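Local coordinates for histidine-containing phosphotransfer protein 2 (Oryza sativa, PDB 1YVI), which relays phosphoryl groups between cytokinin sensor histidine kinases and B-type response regulators in the multistep His-to-Asp phosphorelay, acting as a positive regulator of cytokinin signalling, at residues V47-F50 with C51-D55; L117-V120 with R121-Y125; D126-N129 with K130-M134. All blocks are in the same frame, centred on the assembly; numbering follows the deposited sequence.

Contact 1. Residues V47-F50 with C51-D55; sequences VTLF and CDDAD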
ATOM      1  N   VAL A  47      -5.553  -6.195  -4.403  1.00 11.54           N
ATOM      2  CA  VAL A  47      -5.494  -4.770  -4.029  1.00 12.95           C
ATOM      3  C   VAL A  47      -6.474  -4.495  -2.882  1.00 12.53           C
ATOM      4  O   VAL A  47      -6.144  -3.765  -1.960  1.00 15.04           O
ATOM      5  CB  VAL A  47      -5.831  -3.858  -5.283  1.00 16.97           C
ATOM      6  CG1 VAL A  47      -6.232  -2.497  -4.897  1.00 15.01           C
ATOM      7  CG2 VAL A  47      -4.590  -3.783  -6.177  1.00 16.12           C
ATOM      8  N   THR A  48      -7.682  -5.043  -2.961  1.00  9.89           N
ATOM      9  CA  THR A  48      -8.653  -4.898  -1.874  1.00 14.38           C
ATOM     10  C   THR A  48      -8.099  -5.412  -0.576  1.00 15.65           C
ATOM     11  O   THR A  48      -8.112  -4.692   0.425  1.00 13.63           O
ATOM     12  CB  THR A  48      -9.960  -5.611  -2.230  1.00 18.18           C
ATOM     13  OG1 THR A  48     -10.378  -5.080  -3.500  1.00 20.14           O
ATOM     14  CG2 THR A  48     -11.062  -5.369  -1.187  1.00 18.95           C
ATOM     15  N   LEU A  49      -7.562  -6.633  -0.590  1.00 14.52           N
ATOM     16  CA  LEU A  49      -6.976  -7.226   0.608  1.00 14.57           C
ATOM     17  C   LEU A  49      -5.782  -6.405   1.111  1.00 13.10           C
ATOM     18  O   LEU A  49      -5.634  -6.185   2.292  1.00 14.28           O
ATOM     19  CB  LEU A  49      -6.526  -8.650   0.279  1.00 14.70           C
ATOM     20  CG  LEU A  49      -5.994  -9.566   1.374  1.00 26.89           C
ATOM     21  CD1 LEU A  49      -6.925  -9.619   2.620  1.00 21.84           C
ATOM     22  CD2 LEU A  49      -5.798 -10.962   0.737  1.00 21.14           C
ATOM     23  N   PHE A  50      -4.944  -5.936   0.204  1.00 13.66           N
ATOM     24  CA  PHE A  50      -3.814  -5.121   0.624  1.00 15.50           C
ATOM     25  C   PHE A  50      -4.295  -3.842   1.351  1.00 12.88           C
ATOM     26  O   PHE A  50      -3.750  -3.475   2.411  1.00 16.07           O
ATOM     27  CB  PHE A  50      -2.977  -4.713  -0.561  1.00 11.54           C
ATOM     28  CG  PHE A  50      -1.936  -3.704  -0.199  1.00 16.60           C
ATOM     29  CD1 PHE A  50      -0.823  -4.102   0.530  1.00 13.40           C
ATOM     30  CD2 PHE A  50      -2.131  -2.346  -0.487  1.00 14.78           C
ATOM     31  CE1 PHE A  50       0.166  -3.171   0.932  1.00 20.12           C
ATOM     32  CE2 PHE A  50      -1.135  -1.412  -0.095  1.00 20.05           C
ATOM     33  CZ  PHE A  50       0.032  -1.869   0.589  1.00 15.75           C
ATOM     34  N   CYS A  51      -5.288  -3.165   0.780  1.00 14.32           N
ATOM     35  CA  CYS A  51      -5.831  -1.943   1.422  1.00 14.72           C
ATOM     36  C   CYS A  51      -6.326  -2.248   2.860  1.00 17.19           C
ATOM     37  O   CYS A  51      -5.961  -1.539   3.827  1.00 16.69           O
ATOM     38  CB  CYS A  51      -6.923  -1.317   0.553  1.00 16.41           C
ATOM     39  SG  CYS A  51      -6.202  -0.486  -0.918  1.00 18.80           S
ATOM     40  N   ASP A  52      -7.123  -3.314   2.990  1.00 14.01           N
ATOM     41  CA  ASP A  52      -7.615  -3.799   4.300  1.00 14.59           C
ATOM     42  C   ASP A  52      -6.472  -4.093   5.242  1.00 12.95           C
ATOM     43  O   ASP A  52      -6.452  -3.600   6.380  1.00 14.47           O
ATOM     44  CB  ASP A  52      -8.448  -5.098   4.146  1.00 15.81           C
ATOM     45  CG  ASP A  52      -9.787  -4.871   3.430  1.00 29.90           C
ATOM     46  OD1 ASP A  52     -10.165  -3.684   3.264  1.00 32.66           O
ATOM     47  OD2 ASP A  52     -10.467  -5.897   3.043  1.00 42.59           O
ATOM     48  N   ASP A  53      -5.505  -4.887   4.785  1.00 14.68           N
ATOM     49  CA  ASP A  53      -4.409  -5.342   5.659  1.00 15.90           C
ATOM     50  C   ASP A  53      -3.516  -4.204   6.094  1.00 15.70           C
ATOM     51  O   ASP A  53      -3.076  -4.182   7.230  1.00 16.75           O
ATOM     52  CB  ASP A  53      -3.434  -6.286   4.907  1.00 19.74           C
ATOM     53  CG  ASP A  53      -3.866  -7.706   4.935  1.00 26.66           C
ATOM     54  OD1 ASP A  53      -4.814  -8.001   5.700  1.00 26.84           O
ATOM     55  OD2 ASP A  53      -3.282  -8.533   4.164  1.00 24.61           O
ATOM     56  N   ALA A  54      -3.143  -3.333   5.157  1.00 11.54           N
ATOM     57  CA  ALA A  54      -2.291  -2.159   5.488  1.00 14.24           C
ATOM     58  C   ALA A  54      -2.983  -1.280   6.475  1.00 15.44           C
ATOM     59  O   ALA A  54      -2.389  -0.849   7.430  1.00 16.12           O
ATOM     60  CB  ALA A  54      -1.978  -1.338   4.238  1.00 15.18           C
ATOM     61  N   ASP A  55      -4.250  -0.983   6.221  1.00 11.87           N
ATOM     62  CA  ASP A  55      -5.020  -0.160   7.140  1.00 15.05           C
ATOM     63  C   ASP A  55      -5.072  -0.781   8.557  1.00 12.54           C
ATOM     64  O   ASP A  55      -4.915  -0.086   9.576  1.00 13.02           O
ATOM     65  CB  ASP A  55      -6.437   0.007   6.597  1.00 14.46           C
ATOM     66  CG  ASP A  55      -7.362   0.640   7.628  1.00 28.72           C
ATOM     67  OD1 ASP A  55      -7.230   1.849   7.856  1.00 22.32           O
ATOM     68  OD2 ASP A  55      -8.149  -0.098   8.255  1.00 29.17           O
TER
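Val47 opens this part of helix 42-65 by accepting the backbone N-H of Cys51 at its O, 2.9 Å away. Its CG1 also lies 4.5 Å from Cys51 SG, a loose apolar touch on the buried side of the helix. Thr48 O takes the N-H of Asp52 almost straight (175°), and the Asp52 carboxylate folds back beside that same carbonyl because its CG stands next to the backbone N (chi1 -69°). The Thr48 hydroxyl reaches back one turn, hydrogen-bonded through OG1 to Ser44 O. Leu49, on the outer surface, accepts Asp53 N at its O over 2.8 Å, while its isobutyl group crosses the Asp53 carboxylate, CG 4.0 Å from OD2; this is contact without a polar bond, and Asp53 has a long, weak ion pair with Arg56. Phe50 O receives Ala54 N, one turn on. The Phe50 ring swings to the inner side with CG anti to its backbone N (chi1 171°), and the Ala54 methyl sits over one face toward the rim, CB 4.2 Å from CZ. Within the HPt helical bundle, Val47 and Cys51 pack on Phe131 of helix 110-142, Ala54 lies between Phe124 of that helix and Leu82 of helix 72-89, and Phe50 packs on Ser85, Ser86 and Val89 of helix 72-89.

Contact 2. Residues L117-V120 with R121-Y125; sequences LAVV and RNDFY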
ATOM      1  N   LEU A 117       5.077   6.978  11.028  1.00 12.12           N
ATOM      2  CA  LEU A 117       3.764   6.408  10.755  1.00 11.94           C
ATOM      3  C   LEU A 117       2.887   7.407  10.022  1.00 11.31           C
ATOM      4  O   LEU A 117       2.120   7.013   9.117  1.00  8.74           O
ATOM      5  CB  LEU A 117       3.065   5.937  12.028  1.00 10.14           C
ATOM      6  CG  LEU A 117       1.809   5.047  11.786  1.00  9.78           C
ATOM      7  CD1 LEU A 117       2.227   3.714  11.058  1.00 12.61           C
ATOM      8  CD2 LEU A 117       1.217   4.808  13.198  1.00  8.99           C
ATOM      9  N   ALA A 118       3.028   8.699  10.353  1.00  9.20           N
ATOM     10  CA  ALA A 118       2.293   9.707   9.580  1.00 11.11           C
ATOM     11  C   ALA A 118       2.704   9.689   8.094  1.00 10.51           C
ATOM     12  O   ALA A 118       1.849   9.820   7.210  1.00  9.97           O
ATOM     13  CB  ALA A 118       2.493  11.116  10.196  1.00 12.83           C
ATOM     14  N   VAL A 119       4.008   9.535   7.804  1.00 12.37           N
ATOM     15  CA  VAL A 119       4.462   9.422   6.407  1.00 12.78           C
ATOM     16  C   VAL A 119       3.901   8.108   5.780  1.00  7.98           C
ATOM     17  O   VAL A 119       3.534   8.066   4.570  1.00 13.17           O
ATOM     18  CB  VAL A 119       6.059   9.519   6.283  1.00 15.38           C
ATOM     19  CG1 VAL A 119       6.517   9.386   4.819  1.00 13.22           C
ATOM     20  CG2 VAL A 119       6.631  10.883   6.971  1.00 10.57           C
ATOM     21  N   VAL A 120       3.890   7.034   6.567  1.00  9.16           N
ATOM     22  CA  VAL A 120       3.286   5.778   6.069  1.00 10.44           C
ATOM     23  C   VAL A 120       1.836   6.055   5.633  1.00 12.16           C
ATOM     24  O   VAL A 120       1.375   5.645   4.542  1.00 11.73           O
ATOM     25  CB  VAL A 120       3.360   4.634   7.079  1.00  9.58           C
ATOM     26  CG1 VAL A 120       2.487   3.370   6.584  1.00  9.44           C
ATOM     27  CG2 VAL A 120       4.830   4.191   7.326  1.00  8.75           C
ATOM     28  N   ARG A 121       1.115   6.812   6.445  1.00 12.49           N
ATOM     29  CA  ARG A 121      -0.268   7.088   6.107  1.00 11.57           C
ATOM     30  C   ARG A 121      -0.306   7.920   4.832  1.00 12.67           C
ATOM     31  O   ARG A 121      -1.093   7.619   3.922  1.00 14.60           O
ATOM     32  CB  ARG A 121      -0.922   7.863   7.238  1.00 12.19           C
ATOM     33  CG  ARG A 121      -1.405   6.987   8.357  1.00 14.42           C
ATOM     34  CD  ARG A 121      -2.339   7.819   9.297  1.00 16.00           C
ATOM     35  NE  ARG A 121      -2.540   7.026  10.494  1.00 18.00           N
ATOM     36  CZ  ARG A 121      -1.799   7.133  11.611  1.00 26.43           C
ATOM     37  NH1 ARG A 121      -0.844   8.049  11.698  1.00 18.89           N
ATOM     38  NH2 ARG A 121      -2.067   6.342  12.652  1.00 24.47           N
ATOM     39  N   ASN A 122       0.571   8.940   4.736  1.00 10.33           N
ATOM     40  CA  ASN A 122       0.593   9.812   3.509  1.00  7.51           C
ATOM     41  C   ASN A 122       0.745   8.941   2.249  1.00 11.80           C
ATOM     42  O   ASN A 122      -0.047   9.059   1.302  1.00 12.64           O
ATOM     43  CB  ASN A 122       1.741  10.820   3.583  1.00 10.95           C
ATOM     44  CG  ASN A 122       1.520  11.861   4.691  1.00 15.34           C
ATOM     45  OD1 ASN A 122       0.445  11.908   5.302  1.00 11.73           O
ATOM     46  ND2 ASN A 122       2.543  12.672   4.957  1.00 16.63           N
ATOM     47  N   ASP A 123       1.754   8.070   2.251  1.00 12.36           N
ATOM     48  CA  ASP A 123       2.039   7.215   1.074  1.00 15.47           C
ATOM     49  C   ASP A 123       0.940   6.177   0.844  1.00 14.73           C
ATOM     50  O   ASP A 123       0.579   5.910  -0.289  1.00 14.56           O
ATOM     51  CB  ASP A 123       3.391   6.492   1.267  1.00 15.11           C
ATOM     52  CG  ASP A 123       4.611   7.462   1.127  1.00 14.09           C
ATOM     53  OD1 ASP A 123       4.570   8.462   0.358  1.00 17.86           O
ATOM     54  OD2 ASP A 123       5.610   7.175   1.770  1.00 25.59           O
ATOM     55  N   PHE A 124       0.396   5.613   1.930  1.00 12.52           N
ATOM     56  CA  PHE A 124      -0.701   4.646   1.800  1.00 13.23           C
ATOM     57  C   PHE A 124      -1.946   5.321   1.213  1.00 11.45           C
ATOM     58  O   PHE A 124      -2.621   4.761   0.335  1.00 11.93           O
ATOM     59  CB  PHE A 124      -1.034   4.025   3.169  1.00  9.30           C
ATOM     60  CG  PHE A 124      -2.262   3.178   3.156  1.00 11.31           C
ATOM     61  CD1 PHE A 124      -2.300   2.022   2.365  1.00 19.00           C
ATOM     62  CD2 PHE A 124      -3.382   3.541   3.867  1.00 13.60           C
ATOM     63  CE1 PHE A 124      -3.450   1.227   2.325  1.00 18.24           C
ATOM     64  CE2 PHE A 124      -4.548   2.770   3.812  1.00 13.07           C
ATOM     65  CZ  PHE A 124      -4.563   1.610   3.053  1.00 13.83           C
ATOM     66  N   TYR A 125      -2.302   6.496   1.723  1.00 10.19           N
ATOM     67  CA  TYR A 125      -3.515   7.158   1.210  1.00  8.57           C
ATOM     68  C   TYR A 125      -3.394   7.640  -0.224  1.00 11.00           C
ATOM     69  O   TYR A 125      -4.418   7.688  -0.935  1.00  9.23           O
ATOM     70  CB  TYR A 125      -4.025   8.274   2.178  1.00  8.00           C
ATOM     71  CG  TYR A 125      -4.700   7.600   3.379  1.00 14.07           C
ATOM     72  CD1 TYR A 125      -5.960   6.970   3.221  1.00 10.10           C
ATOM     73  CD2 TYR A 125      -4.061   7.512   4.626  1.00 14.22           C
ATOM     74  CE1 TYR A 125      -6.605   6.300   4.284  1.00 18.35           C
ATOM     75  CE2 TYR A 125      -4.714   6.801   5.736  1.00 12.30           C
ATOM     76  CZ  TYR A 125      -5.959   6.214   5.536  1.00 18.07           C
ATOM     77  OH  TYR A 125      -6.592   5.548   6.560  1.00 15.85           O
TER
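Successive amphipathic turns of helix 110-142 join Leu117-Val120 to Arg121-Tyr125 through i to i+4 contacts, where this helix packs against helices 42-65 and 92-106 of the HPt helical bundle. Four backbone bonds carry it, from Arg121 N to Leu117 O through to Phe124 N to Val120 O, the last 2.8 Å long. Arg121 runs extended from CG to NE, which brings its guanidinium across the Leu117 side chain. There Leu117 CG lies over one face of the planar group, and CD2 comes within 3.7 Å of Arg121 NH2. The Arg121 side chain also touches Ile58 and Ala62 of helix 42-65. Val119 and Asp123 lie side by side, CG1 3.9 Å from OD2, and that oxygen is hydrogen-bonded to Thr97 OG1 of helix 92-106. Asn122 folds over the preceding turn with CG beside its own backbone N (chi1 -68°), placing CG 3.3 Å from Ala118 O. Val120 meets Ile58 on one neighbouring helix and Thr97 and Phe101 on the other. Across the two segments the side chains meet by van der Waals contact, so the polar bonds belong to the backbone; the leucine screens one guanidinium face, while the Asp123 carboxylate spends its OD2 on a tie between helices.

Contact 3. Residues D126-N129 with K130-M134; sequences DLRN and KFQTM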
ATOM      1  N   ASP A 126      -2.195   8.078  -0.628  1.00 12.64           N
ATOM      2  CA  ASP A 126      -1.958   8.431  -2.048  1.00 12.65           C
ATOM      3  C   ASP A 126      -2.213   7.221  -2.910  1.00 12.56           C
ATOM      4  O   ASP A 126      -2.872   7.326  -3.938  1.00 11.86           O
ATOM      5  CB  ASP A 126      -0.495   8.775  -2.347  1.00 14.95           C
ATOM      6  CG  ASP A 126      -0.121  10.221  -2.004  1.00 22.25           C
ATOM      7  OD1 ASP A 126      -1.027  11.020  -1.681  1.00 20.94           O
ATOM      8  OD2 ASP A 126       1.097  10.508  -2.019  1.00 21.68           O
ATOM      9  N   LEU A 127      -1.632   6.079  -2.547  1.00 11.29           N
ATOM     10  CA  LEU A 127      -1.861   4.907  -3.392  1.00 14.58           C
ATOM     11  C   LEU A 127      -3.304   4.378  -3.240  1.00 13.04           C
ATOM     12  O   LEU A 127      -3.924   3.916  -4.218  1.00 10.76           O
ATOM     13  CB  LEU A 127      -0.842   3.793  -3.072  1.00 14.11           C
ATOM     14  CG  LEU A 127      -0.836   2.552  -3.956  1.00 14.13           C
ATOM     15  CD1 LEU A 127      -0.506   2.901  -5.411  1.00 14.30           C
ATOM     16  CD2 LEU A 127       0.254   1.634  -3.469  1.00 17.19           C
ATOM     17  N   ARG A 128      -3.847   4.397  -2.017  1.00  9.01           N
ATOM     18  CA  ARG A 128      -5.239   3.897  -1.826  1.00 12.68           C
ATOM     19  C   ARG A 128      -6.222   4.658  -2.736  1.00 12.63           C
ATOM     20  O   ARG A 128      -7.184   4.103  -3.293  1.00 12.97           O
ATOM     21  CB  ARG A 128      -5.695   4.086  -0.360  1.00 11.77           C
ATOM     22  CG  ARG A 128      -7.064   3.440  -0.151  1.00 16.23           C
ATOM     23  CD  ARG A 128      -7.471   3.464   1.343  1.00 16.41           C
ATOM     24  NE  ARG A 128      -8.619   2.564   1.568  1.00 22.84           N
ATOM     25  CZ  ARG A 128      -9.897   2.839   1.332  1.00 19.10           C
ATOM     26  NH1 ARG A 128     -10.305   4.000   0.812  1.00 18.50           N
ATOM     27  NH2 ARG A 128     -10.790   1.904   1.586  1.00 21.75           N
ATOM     28  N   ASN A 129      -5.969   5.955  -2.891  1.00 10.64           N
ATOM     29  CA  ASN A 129      -6.799   6.778  -3.757  1.00 10.87           C
ATOM     30  C   ASN A 129      -6.842   6.167  -5.164  1.00 12.52           C
ATOM     31  O   ASN A 129      -7.911   5.975  -5.761  1.00 12.48           O
ATOM     32  CB  ASN A 129      -6.182   8.181  -3.858  1.00 11.37           C
ATOM     33  CG  ASN A 129      -6.847   9.018  -4.940  1.00 13.76           C
ATOM     34  OD1 ASN A 129      -6.388   9.071  -6.060  1.00 13.32           O
ATOM     35  ND2 ASN A 129      -7.975   9.623  -4.604  1.00 11.58           N
ATOM     36  N   LYS A 130      -5.676   5.913  -5.718  1.00 13.34           N
ATOM     37  CA  LYS A 130      -5.604   5.404  -7.118  1.00 11.05           C
ATOM     38  C   LYS A 130      -6.189   3.990  -7.193  1.00 14.02           C
ATOM     39  O   LYS A 130      -6.930   3.667  -8.124  1.00 12.12           O
ATOM     40  CB  LYS A 130      -4.121   5.401  -7.553  1.00 14.96           C
ATOM     41  CG  LYS A 130      -3.505   6.771  -7.635  1.00 17.28           C
ATOM     42  CD  LYS A 130      -4.313   7.685  -8.545  1.00 19.99           C
ATOM     43  CE  LYS A 130      -3.706   9.125  -8.608  1.00 25.09           C
ATOM     44  NZ  LYS A 130      -4.081   9.953  -7.430  1.00 21.29           N
ATOM     45  N   PHE A 131      -5.884   3.149  -6.191  1.00 12.97           N
ATOM     46  CA  PHE A 131      -6.476   1.800  -6.119  1.00 14.59           C
ATOM     47  C   PHE A 131      -7.970   1.813  -6.081  1.00 13.32           C
ATOM     48  O   PHE A 131      -8.565   0.999  -6.712  1.00 13.21           O
ATOM     49  CB  PHE A 131      -5.994   0.967  -4.922  1.00 13.52           C
ATOM     50  CG  PHE A 131      -4.586   0.409  -5.070  1.00 10.78           C
ATOM     51  CD1 PHE A 131      -3.979   0.237  -6.315  1.00 13.46           C
ATOM     52  CD2 PHE A 131      -3.900  -0.040  -3.916  1.00 17.23           C
ATOM     53  CE1 PHE A 131      -2.690  -0.342  -6.413  1.00 16.95           C
ATOM     54  CE2 PHE A 131      -2.644  -0.666  -4.009  1.00 12.50           C
ATOM     55  CZ  PHE A 131      -2.011  -0.785  -5.250  1.00 14.19           C
ATOM     56  N   GLN A 132      -8.582   2.714  -5.334  1.00 12.20           N
ATOM     57  CA  GLN A 132     -10.025   2.730  -5.231  1.00 12.84           C
ATOM     58  C   GLN A 132     -10.678   3.126  -6.570  1.00 13.42           C
ATOM     59  O   GLN A 132     -11.643   2.529  -6.997  1.00 13.96           O
ATOM     60  CB  GLN A 132     -10.457   3.725  -4.138  1.00 16.57           C
ATOM     61  CG  GLN A 132     -10.153   3.222  -2.702  1.00 13.45           C
ATOM     62  CD  GLN A 132     -10.778   1.887  -2.412  1.00 21.34           C
ATOM     63  OE1 GLN A 132     -11.974   1.779  -2.487  1.00 20.28           O
ATOM     64  NE2 GLN A 132      -9.964   0.866  -2.080  1.00 22.57           N
ATOM     65  N   THR A 133     -10.121   4.129  -7.222  1.00 11.74           N
ATOM     66  CA  THR A 133     -10.537   4.508  -8.596  1.00 13.16           C
ATOM     67  C   THR A 133     -10.355   3.305  -9.565  1.00 14.00           C
ATOM     68  O   THR A 133     -11.245   3.018 -10.371  1.00 15.54           O
ATOM     69  CB  THR A 133      -9.736   5.746  -9.071  1.00 15.12           C
ATOM     70  OG1 THR A 133      -9.940   6.856  -8.147  1.00 12.80           O
ATOM     71  CG2 THR A 133     -10.157   6.172 -10.487  1.00 19.25           C
ATOM     72  N   MET A 134      -9.223   2.612  -9.481  1.00 15.92           N
ATOM     73  CA  MET A 134      -8.962   1.402 -10.310  1.00 14.99           C
ATOM     74  C   MET A 134     -10.052   0.369 -10.094  1.00 18.02           C
ATOM     75  O   MET A 134     -10.596  -0.189 -11.066  1.00 20.07           O
ATOM     76  CB  MET A 134      -7.581   0.814  -9.977  1.00 15.25           C
ATOM     77  CG  MET A 134      -7.184  -0.341 -10.850  1.00 16.16           C
ATOM     78  SD  MET A 134      -5.876  -1.293 -10.036  1.00 18.74           S
ATOM     79  CE  MET A 134      -6.846  -2.408  -9.082  1.00 14.00           C
TER
HETATM   80  O   HOH W   1      -2.236   9.668  -5.594  1.00 25.49           O
HETATM   81  O   HOH W   2      -7.916   8.647  -8.309  1.00 14.54           O
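Lys130 NZ donates to Asn129 OD1 at 2.8 Å, approaching 35° out of the carbonyl plane, on helix 110-142 of the HPt helical bundle. The lysine chain, lying against Leu13 and Met17 of helix 2-19, bends at chi2 and chi4, curling its ammonium back to the preceding residue. A water bridges the same NZ to Asp126 O, 2.6 Å from the nitrogen, and a second joins Asn129 OD1 to Thr133 OG1, so the amide oxygen is gripped twice. With an alanine in place of Lys130, Asn129 OD1 and the water at Asp126 O would probably lose their shared ammonium partner, and the amide would be likely to turn more freely. Backbone bonds run from Phe131 N to Leu127 O, Gln132 N to Arg128 O and Thr133 N to Asn129 O. Farther round, the Arg128 guanidinium and the Gln132 amide stack with planes 7° apart, NE2 3.9 Å above the guanidinium centre. On the buried side Phe131 touches Phe50 of helix 42-65 and Met17 of helix 2-19. Leu127 covers one face of that ring in a CH-pi contact, CG 3.9 Å from the centroid and 20° off the normal.

From the N terminus the chain first reaches contact 1, inside helix 42-65; helices 72-89 and 92-106 follow before helix 110-142 carries contact 2 and, directly after it, contact 3. The three are in series, none nesting or crossing, and each spans successive helical turns instead of closing a loop. Contacts 2 and 3 adjoin in sequence without further touch, their centres about 13 Å apart. Contact 1 meets both: Ala54 CB lies 3.5 Å from Phe124 CE1 of contact 2, and Val47 CG1 3.3 Å from Phe131 CG of contact 3. Two stretches of one long helix thereby pack along residues 47-55, tying helix 42-65 to helix 110-142 within the bundle.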